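Acetolactate synthase isozyme 1 large subunit (Escherichia coli, PDB 6LPI) binds thiamine diphosphate, a magnesium ion and flavin-adenine dinucleotide as the large subunit of an enzyme of the thiamine-diphosphate-dependent family. Local coordinates at residues K212-Y217 with A236-T241; T241-A246 with G259-H264; A385-D390 with Y402-P407. One frame throughout, in Å; residues are numbered along the deposited sequence.

Contact 1: residues K212-Y217 with A236-T241; sequences KRPVLY and AQLPTT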
# COMPACT_ATOMS: atom_id res chain seq x y z
N LYS B 212 8.28 15.39 -28.06
CA LYS B 212 9.48 16.22 -27.90
C LYS B 212 10.05 16.10 -26.48
O LYS B 212 11.28 16.04 -26.32
CB LYS B 212 9.18 17.71 -28.18
CG LYS B 212 8.28 18.06 -29.38
CD LYS B 212 7.91 19.60 -29.48
CE LYS B 212 6.52 19.98 -28.83
NZ LYS B 212 6.02 21.41 -29.08
N ARG B 213 9.20 16.02 -25.46
CA ARG B 213 9.64 16.12 -24.06
C ARG B 213 8.88 15.14 -23.17
O ARG B 213 8.08 15.53 -22.31
CB ARG B 213 9.48 17.55 -23.54
CG ARG B 213 10.12 18.63 -24.40
CD ARG B 213 10.15 19.99 -23.70
NE ARG B 213 8.81 20.54 -23.52
CZ ARG B 213 8.14 21.22 -24.44
NH1 ARG B 213 8.69 21.44 -25.63
NH2 ARG B 213 6.92 21.67 -24.18
N PRO B 214 9.13 13.85 -23.33
CA PRO B 214 8.41 12.87 -22.50
C PRO B 214 9.07 12.68 -21.15
O PRO B 214 10.28 12.85 -20.97
CB PRO B 214 8.50 11.59 -23.33
CG PRO B 214 9.86 11.70 -23.98
CD PRO B 214 10.09 13.19 -24.23
N VAL B 215 8.24 12.32 -20.18
CA VAL B 215 8.71 11.89 -18.87
C VAL B 215 8.00 10.60 -18.54
O VAL B 215 6.85 10.38 -18.95
CB VAL B 215 8.50 12.92 -17.74
CG1 VAL B 215 8.85 14.33 -18.20
CG2 VAL B 215 7.12 12.80 -17.17
N LEU B 216 8.72 9.72 -17.86
CA LEU B 216 8.20 8.44 -17.42
C LEU B 216 7.89 8.57 -15.94
O LEU B 216 8.74 8.98 -15.15
CB LEU B 216 9.20 7.32 -17.73
CG LEU B 216 9.06 5.91 -17.21
CD1 LEU B 216 7.87 5.25 -17.87
CD2 LEU B 216 10.29 5.12 -17.57
N TYR B 217 6.65 8.33 -15.59
CA TYR B 217 6.12 8.57 -14.25
C TYR B 217 5.80 7.21 -13.64
O TYR B 217 4.81 6.56 -14.00
CB TYR B 217 4.94 9.53 -14.38
CG TYR B 217 3.99 9.70 -13.22
CD1 TYR B 217 4.33 9.33 -11.93
CD2 TYR B 217 2.74 10.22 -13.44
CE1 TYR B 217 3.44 9.48 -10.90
CE2 TYR B 217 1.84 10.37 -12.42
CZ TYR B 217 2.20 10.00 -11.15
OH TYR B 217 1.29 10.16 -10.13
N ALA B 236 14.58 4.60 -24.72
CA ALA B 236 14.00 5.85 -25.18
C ALA B 236 14.62 7.06 -24.51
O ALA B 236 14.29 8.20 -24.88
CB ALA B 236 12.49 5.85 -24.96
N GLN B 237 15.52 6.84 -23.54
CA GLN B 237 16.19 7.90 -22.79
C GLN B 237 15.18 8.88 -22.18
O GLN B 237 15.24 10.10 -22.37
CB GLN B 237 17.20 8.60 -23.69
CG GLN B 237 18.38 7.73 -23.93
CD GLN B 237 19.39 7.88 -22.82
OE1 GLN B 237 19.87 8.98 -22.54
NE2 GLN B 237 19.65 6.78 -22.13
N LEU B 238 14.32 8.34 -21.39
CA LEU B 238 13.23 9.08 -20.77
C LEU B 238 13.68 9.61 -19.42
O LEU B 238 14.20 8.85 -18.60
CB LEU B 238 12.03 8.18 -20.57
CG LEU B 238 11.59 7.52 -21.88
CD1 LEU B 238 10.35 6.69 -21.64
CD2 LEU B 238 11.38 8.57 -22.97
N PRO B 239 13.54 10.90 -19.16
CA PRO B 239 13.58 11.36 -17.77
C PRO B 239 12.51 10.62 -16.98
O PRO B 239 11.36 10.55 -17.40
CB PRO B 239 13.28 12.86 -17.88
CG PRO B 239 13.83 13.24 -19.23
CD PRO B 239 13.69 12.02 -20.12
N THR B 240 12.90 10.01 -15.86
CA THR B 240 11.98 9.20 -15.08
C THR B 240 11.82 9.73 -13.67
O THR B 240 12.80 9.97 -12.97
CB THR B 240 12.43 7.75 -15.04
OG1 THR B 240 13.59 7.68 -14.22
CG2 THR B 240 12.82 7.28 -16.42
N THR B 241 10.58 9.98 -13.28
CA THR B 241 10.23 10.39 -11.93
C THR B 241 9.52 9.25 -11.23
O THR B 241 8.81 8.45 -11.86
CB THR B 241 9.36 11.66 -11.95
OG1 THR B 241 9.19 12.14 -10.61
CG2 THR B 241 8.00 11.38 -12.56
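The Tyr217 ring meets methyl CG2 of Thr241 obliquely, and of the two proline rings that also lie in the contact, that of Pro214 rests its CG on Leu238 CD2 (3.6 Å), the two side chains crossing at about a right angle, while that of Pro239 brings its CD up to the carbonyl O of Pro214. These groups line the seam of a beta-alpha-beta unit: strand 214-218, helix 226-235 and strand 240-242, the two strands lying side by side and parallel in the central domain. Leu216 pairs with Thr240, and Tyr217 with Thr241. Two backbone bonds close the register, from Leu216 N to Pro239 O (2.8 Å) and from Thr241 N to Leu216 O (2.8 Å), supplemented by a CA-H...O contact from Thr240 CA to Leu216 O. On the Leu216 and Thr240 face the side chains run side by side, pointing the same way, and helix 226-235 packs on both through Ala233. Leu238 fills in beside them, its CB 4.1 Å from Leu216 CB. Just before it, Gln237 ends the helix as the C-prime residue of a Schellman motif, which turns the chain into the second strand. On the Tyr217 and Thr241 face, the hydroxyl of Thr241 is committed to Gly259 O on the next strand. With OG1 trans to the backbone N (chi1 -173°), the methyl is left for the first strand, where Thr241 CG2 comes within 4.0 Å of Tyr217 CB. On the other face, the Leu216 branch that reaches across is CD2, 3.5 Å from Thr240 CG2.

Contact 2: residues T241-A246 with G259-H264; sequences TMTLMA and GMLGMH. With FAD (flavin-adenine dinucleotide), chain I.
Leu244 and Met260 lie side by side and point the same way, Leu244 CD1 4.0 Å from Met260 SD, and both rest on one face of the flavin of flavin-adenine dinucleotide. Leu244 lies over the N1 to N10 rim, its CB 3.6 Å from FAD N1. Met260 runs extended as far as SD and then bends (chi3 98°), which swings CE over the carbonyl end, 3.7 Å from FAD O4. Met263 supplies the opposite face, with CE against FAD C6. Thr241 and Leu261, by contrast, cross at about a right angle where the strands meet. Gly259 O accepts both Thr241 OG1 (3.0 Å), tilted from the carbonyl plane, and Met242 N, which approaches from above that plane. Beyond the parallel pair Met242 and Met260 both chains leave the sheet as loops, in the manner of a Rossmann-like domain whose strand ends hold the cofactor. Thr243 OG1 binds FAD O2P (3.1 Å). At the pyrimidine edge FAD N3 donates to Leu261 O (2.9 Å, 168°), and His264 N donates to FAD O4 (2.9 Å, 171°). Backbone groups thus match the flavin's donor and acceptor in turn, and the N-H at O4 would be expected to draw electron density toward that oxygen.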
# COMPACT_ATOMS: atom_id res chain seq x y z
N THR B 241 10.58 9.98 -13.28
CA THR B 241 10.23 10.39 -11.93
C THR B 241 9.52 9.25 -11.23
O THR B 241 8.81 8.45 -11.86
CB THR B 241 9.36 11.66 -11.95
OG1 THR B 241 9.19 12.14 -10.61
CG2 THR B 241 8.00 11.38 -12.56
N MET B 242 9.65 9.19 -9.91
CA MET B 242 8.99 8.13 -9.16
C MET B 242 8.14 8.72 -8.04
O MET B 242 8.44 9.80 -7.53
CB MET B 242 9.99 7.14 -8.58
CG MET B 242 10.87 6.45 -9.59
SD MET B 242 12.53 6.12 -8.94
CE MET B 242 13.38 7.67 -9.24
N THR B 243 7.07 8.03 -7.70
CA THR B 243 6.32 8.38 -6.51
C THR B 243 7.07 7.90 -5.27
O THR B 243 8.06 7.19 -5.37
CB THR B 243 4.94 7.74 -6.53
OG1 THR B 243 5.11 6.32 -6.54
CG2 THR B 243 4.18 8.17 -7.76
N LEU B 244 6.55 8.26 -4.09
CA LEU B 244 7.12 7.72 -2.86
C LEU B 244 7.15 6.19 -2.84
O LEU B 244 8.03 5.60 -2.22
CB LEU B 244 6.34 8.23 -1.65
CG LEU B 244 6.88 7.76 -0.29
CD1 LEU B 244 8.23 8.37 -0.06
CD2 LEU B 244 5.92 8.15 0.81
N MET B 245 6.19 5.55 -3.50
CA MET B 245 6.07 4.09 -3.53
C MET B 245 6.97 3.44 -4.55
O MET B 245 6.99 2.21 -4.62
CB MET B 245 4.62 3.68 -3.82
CG MET B 245 3.59 4.25 -2.86
SD MET B 245 4.06 3.91 -1.16
CE MET B 245 3.44 2.21 -1.10
N ALA B 246 7.67 4.21 -5.38
CA ALA B 246 8.48 3.67 -6.46
C ALA B 246 9.98 3.92 -6.30
O ALA B 246 10.76 3.57 -7.20
CB ALA B 246 7.99 4.22 -7.81
N GLY B 259 14.33 11.60 -9.65
CA GLY B 259 13.96 11.38 -8.28
C GLY B 259 12.46 11.49 -8.14
O GLY B 259 11.69 11.38 -9.10
N MET B 260 12.03 11.82 -6.93
CA MET B 260 10.62 11.79 -6.58
C MET B 260 9.98 13.15 -6.84
O MET B 260 10.58 14.19 -6.59
CB MET B 260 10.44 11.41 -5.12
CG MET B 260 9.11 11.77 -4.57
SD MET B 260 8.88 11.15 -2.90
CE MET B 260 9.28 12.64 -2.03
N LEU B 261 8.77 13.11 -7.38
CA LEU B 261 7.96 14.29 -7.66
C LEU B 261 6.96 14.56 -6.53
O LEU B 261 6.72 13.72 -5.66
CB LEU B 261 7.22 14.10 -8.98
CG LEU B 261 5.92 13.33 -8.85
CD1 LEU B 261 5.16 13.39 -10.16
CD2 LEU B 261 6.21 11.90 -8.45
N GLY B 262 6.40 15.76 -6.53
CA GLY B 262 5.25 15.99 -5.68
C GLY B 262 5.43 16.88 -4.47
O GLY B 262 6.26 17.78 -4.46
N MET B 263 4.66 16.58 -3.42
CA MET B 263 4.45 17.52 -2.32
C MET B 263 5.77 17.93 -1.70
O MET B 263 5.98 19.10 -1.39
CB MET B 263 3.55 16.88 -1.26
CG MET B 263 3.73 17.40 0.16
SD MET B 263 2.19 17.37 1.15
CE MET B 263 1.89 15.66 1.43
N HIS B 264 6.63 16.96 -1.46
CA HIS B 264 7.98 17.18 -0.96
C HIS B 264 9.03 16.68 -1.94
O HIS B 264 10.15 16.36 -1.55
CB HIS B 264 8.13 16.48 0.39
CG HIS B 264 7.37 17.14 1.50
ND1 HIS B 264 6.29 16.54 2.12
CD2 HIS B 264 7.56 18.31 2.15
CE1 HIS B 264 5.83 17.32 3.07
NE2 HIS B 264 6.59 18.40 3.12
PA FAD I . 0.26 3.20 -5.27
O1A FAD I . 1.55 2.75 -4.70
O2A FAD I . -0.97 2.99 -4.43
O5B FAD I . 0.23 2.40 -6.63
C5B FAD I . -0.78 1.41 -6.91
C4B FAD I . -1.21 1.60 -8.34
O4B FAD I . -0.48 0.70 -9.21
C3B FAD I . -2.69 1.31 -8.60
O3B FAD I . -3.17 2.24 -9.57
C2B FAD I . -2.65 -0.15 -9.06
O2B FAD I . -3.78 -0.56 -9.81
C1B FAD I . -1.40 -0.09 -9.94
N9A FAD I . -0.79 -1.37 -10.24
C8A FAD I . -0.39 -2.34 -9.36
N7A FAD I . 0.15 -3.39 -9.93
C5A FAD I . 0.11 -3.09 -11.28
C6A FAD I . 0.52 -3.80 -12.43
N6A FAD I . 1.09 -5.01 -12.39
N1A FAD I . 0.31 -3.22 -13.63
C2A FAD I . -0.26 -2.02 -13.68
N3A FAD I . -0.68 -1.25 -12.67
C4A FAD I . -0.47 -1.85 -11.49
N1 FAD I . 3.89 10.69 -2.75
C2 FAD I . 4.49 11.34 -3.78
O2 FAD I . 4.47 10.89 -4.92
N3 FAD I . 5.15 12.53 -3.55
C4 FAD I . 5.28 13.17 -2.33
O4 FAD I . 5.90 14.22 -2.25
C4X FAD I . 4.62 12.46 -1.24
N5 FAD I . 4.69 12.99 -0.03
C5X FAD I . 4.08 12.30 1.01
C6 FAD I . 4.14 12.83 2.30
C7 FAD I . 3.55 12.17 3.37
C7M FAD I . 3.62 12.77 4.75
C8 FAD I . 2.87 10.95 3.16
C8M FAD I . 2.21 10.22 4.30
C9 FAD I . 2.81 10.43 1.87
C9A FAD I . 3.39 11.09 0.80
N10 FAD I . 3.34 10.58 -0.51
C10 FAD I . 3.95 11.23 -1.55
C1' FAD I . 2.66 9.32 -0.80
C2' FAD I . 1.25 9.52 -1.34
O2' FAD I . 0.33 9.72 -0.27
C3' FAD I . 0.82 8.28 -2.13
O3' FAD I . 0.92 7.13 -1.29
C4' FAD I . 1.64 8.02 -3.39
O4' FAD I . 1.95 9.27 -4.00
C5' FAD I . 0.90 7.15 -4.37
O5' FAD I . 1.84 6.58 -5.30
P FAD I . 1.37 5.57 -6.39
O1P FAD I . 0.66 6.35 -7.50
O2P FAD I . 2.42 4.78 -6.73
O3P FAD I . 0.31 4.74 -5.61

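Contact 3: residues A385-D390 with Y402-P407; sequences AIITTD and YPLNRP
Ile387 lays its CG1 over one face of the Tyr402 ring, 4.0 Å from the centroid and 24° off the normal, a CH-pi contact displaced toward the rim. The terminal methyl follows along the same side, Ile387 CD1 reaching Tyr402 CE1 at 3.5 Å, and it also touches Leu404 CD2 (3.9 Å). A second grip lies farther along the loop, where Arg406 NH2 donates to Ala385 O (3.0 Å, 156°). The oxygen sits in the guanidinium plane, yet the nitrogen stands well above the carbonyl plane and misses the lone pairs. Arg406 bends at chi3 (-40°) to bring that edge round, and its NE is held by Asp383 O, so two backbone carbonyls fix the rotation of the group.

The next shell sets the ring. Pro403 CD covers the face of Tyr402 turned from Ile387, and Pro403 is the centre of an inverse gamma turn, closed by Leu404 N to Tyr402 O (2.8 Å). Helix 370-378 packs against Tyr402 through Ile374 and Ala378. Strand 386-389 lies between strand 438-443 and strand 410-411, whose Trp410 touches both Ile387 and Leu404, and residues 402-407 form the return from helix 393-401 to strand 410-411. The whole is a beta-alpha-beta crossover in the parallel six-stranded sheet of the C-terminal thiamine-diphosphate-binding domain.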
# COMPACT_ATOMS: atom_id res chain seq x y z
N ALA B 385 20.74 -3.75 2.08
CA ALA B 385 19.92 -3.35 3.21
C ALA B 385 18.45 -3.18 2.81
O ALA B 385 18.12 -2.89 1.65
CB ALA B 385 20.45 -2.05 3.80
N ILE B 386 17.58 -3.36 3.79
CA ILE B 386 16.17 -3.05 3.66
C ILE B 386 15.93 -1.83 4.52
O ILE B 386 16.43 -1.76 5.65
CB ILE B 386 15.27 -4.24 4.06
CG1 ILE B 386 15.47 -5.40 3.09
CG2 ILE B 386 13.83 -3.84 4.04
CD1 ILE B 386 15.16 -6.75 3.68
N ILE B 387 15.21 -0.83 3.98
CA ILE B 387 14.96 0.45 4.64
C ILE B 387 13.47 0.62 4.86
O ILE B 387 12.67 0.50 3.92
CB ILE B 387 15.54 1.66 3.90
CG1 ILE B 387 17.05 1.50 3.67
CG2 ILE B 387 15.28 2.99 4.68
CD1 ILE B 387 17.50 0.78 2.44
N THR B 388 13.11 0.91 6.09
CA THR B 388 11.77 1.10 6.59
C THR B 388 11.68 2.49 7.21
O THR B 388 12.70 3.04 7.64
CB THR B 388 11.51 -0.02 7.64
OG1 THR B 388 11.19 -1.24 6.98
CG2 THR B 388 10.47 0.34 8.58
N THR B 389 10.49 3.09 7.23
CA THR B 389 10.32 4.39 7.88
C THR B 389 8.98 4.45 8.58
O THR B 389 8.05 3.72 8.25
CB THR B 389 10.37 5.63 6.97
OG1 THR B 389 9.07 5.90 6.44
CG2 THR B 389 11.36 5.50 5.84
N ASP B 390 8.90 5.31 9.57
CA ASP B 390 7.61 5.75 10.08
C ASP B 390 7.14 6.95 9.25
O ASP B 390 7.54 7.12 8.09
CB ASP B 390 7.71 5.98 11.60
CG ASP B 390 7.26 4.75 12.43
OD1 ASP B 390 6.15 4.25 12.11
OD2 ASP B 390 7.95 4.31 13.40
N TYR B 402 18.18 9.27 1.13
CA TYR B 402 18.74 7.92 1.17
C TYR B 402 18.90 7.38 -0.25
O TYR B 402 17.97 7.48 -1.06
CB TYR B 402 17.88 6.95 1.98
CG TYR B 402 18.64 5.69 2.34
CD1 TYR B 402 18.78 4.66 1.42
CD2 TYR B 402 19.24 5.55 3.58
CE1 TYR B 402 19.51 3.52 1.72
CE2 TYR B 402 19.98 4.41 3.90
CZ TYR B 402 20.10 3.39 2.96
OH TYR B 402 20.84 2.26 3.25
N PRO B 403 20.04 6.75 -0.58
CA PRO B 403 20.22 6.22 -1.95
C PRO B 403 19.52 4.87 -2.13
O PRO B 403 20.14 3.81 -2.21
CB PRO B 403 21.74 6.07 -2.06
CG PRO B 403 22.26 6.06 -0.66
CD PRO B 403 21.20 6.49 0.28
N LEU B 404 18.20 4.92 -2.25
CA LEU B 404 17.45 3.70 -2.48
C LEU B 404 17.65 3.27 -3.91
O LEU B 404 17.30 4.00 -4.84
CB LEU B 404 15.97 3.94 -2.18
CG LEU B 404 15.72 4.46 -0.76
CD1 LEU B 404 14.52 5.37 -0.73
CD2 LEU B 404 15.54 3.25 0.17
N ASN B 405 18.23 2.08 -4.10
CA ASN B 405 18.62 1.63 -5.43
C ASN B 405 18.10 0.26 -5.83
O ASN B 405 18.46 -0.21 -6.91
CB ASN B 405 20.14 1.64 -5.59
CG ASN B 405 20.76 2.91 -5.06
OD1 ASN B 405 20.29 4.01 -5.38
ND2 ASN B 405 21.86 2.78 -4.33
N ARG B 406 17.23 -0.36 -5.04
CA ARG B 406 16.72 -1.67 -5.37
C ARG B 406 15.20 -1.67 -5.26
O ARG B 406 14.63 -0.95 -4.43
CB ARG B 406 17.27 -2.77 -4.43
CG ARG B 406 18.70 -3.23 -4.67
CD ARG B 406 19.11 -4.38 -3.72
NE ARG B 406 18.62 -4.20 -2.36
CZ ARG B 406 17.53 -4.79 -1.87
NH1 ARG B 406 16.81 -5.59 -2.64
NH2 ARG B 406 17.15 -4.57 -0.62
N PRO B 407 14.52 -2.44 -6.10
CA PRO B 407 13.10 -2.71 -5.84
C PRO B 407 12.94 -3.50 -4.54
O PRO B 407 13.84 -4.23 -4.12
CB PRO B 407 12.66 -3.54 -7.05
CG PRO B 407 13.65 -3.20 -8.11
CD PRO B 407 14.95 -2.96 -7.41

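In the fold
Contacts 1, 2 and 3 follow one another along the chain. The first two are consecutive seams of the central-domain sheet: their centres lie 14 Å apart, they share Thr241 and strand 240-242, and Tyr217 CE1 packs on Thr243 CG2 at 3.5 Å. Contact 3 belongs to the C-terminal sheet, its centre 24 Å from that of contact 1 and 14 Å from that of contact 2, with nearest atoms about 7 Å away in the latter case. The sequence runs from sheet interior to flavin site to the neighbouring thiamine-diphosphate-binding domain. Helix 393-401 and Trp410 bridge the gap, since both meet Leu244 of contact 2, and so link the flavin-binding central domain to the C-terminal domain.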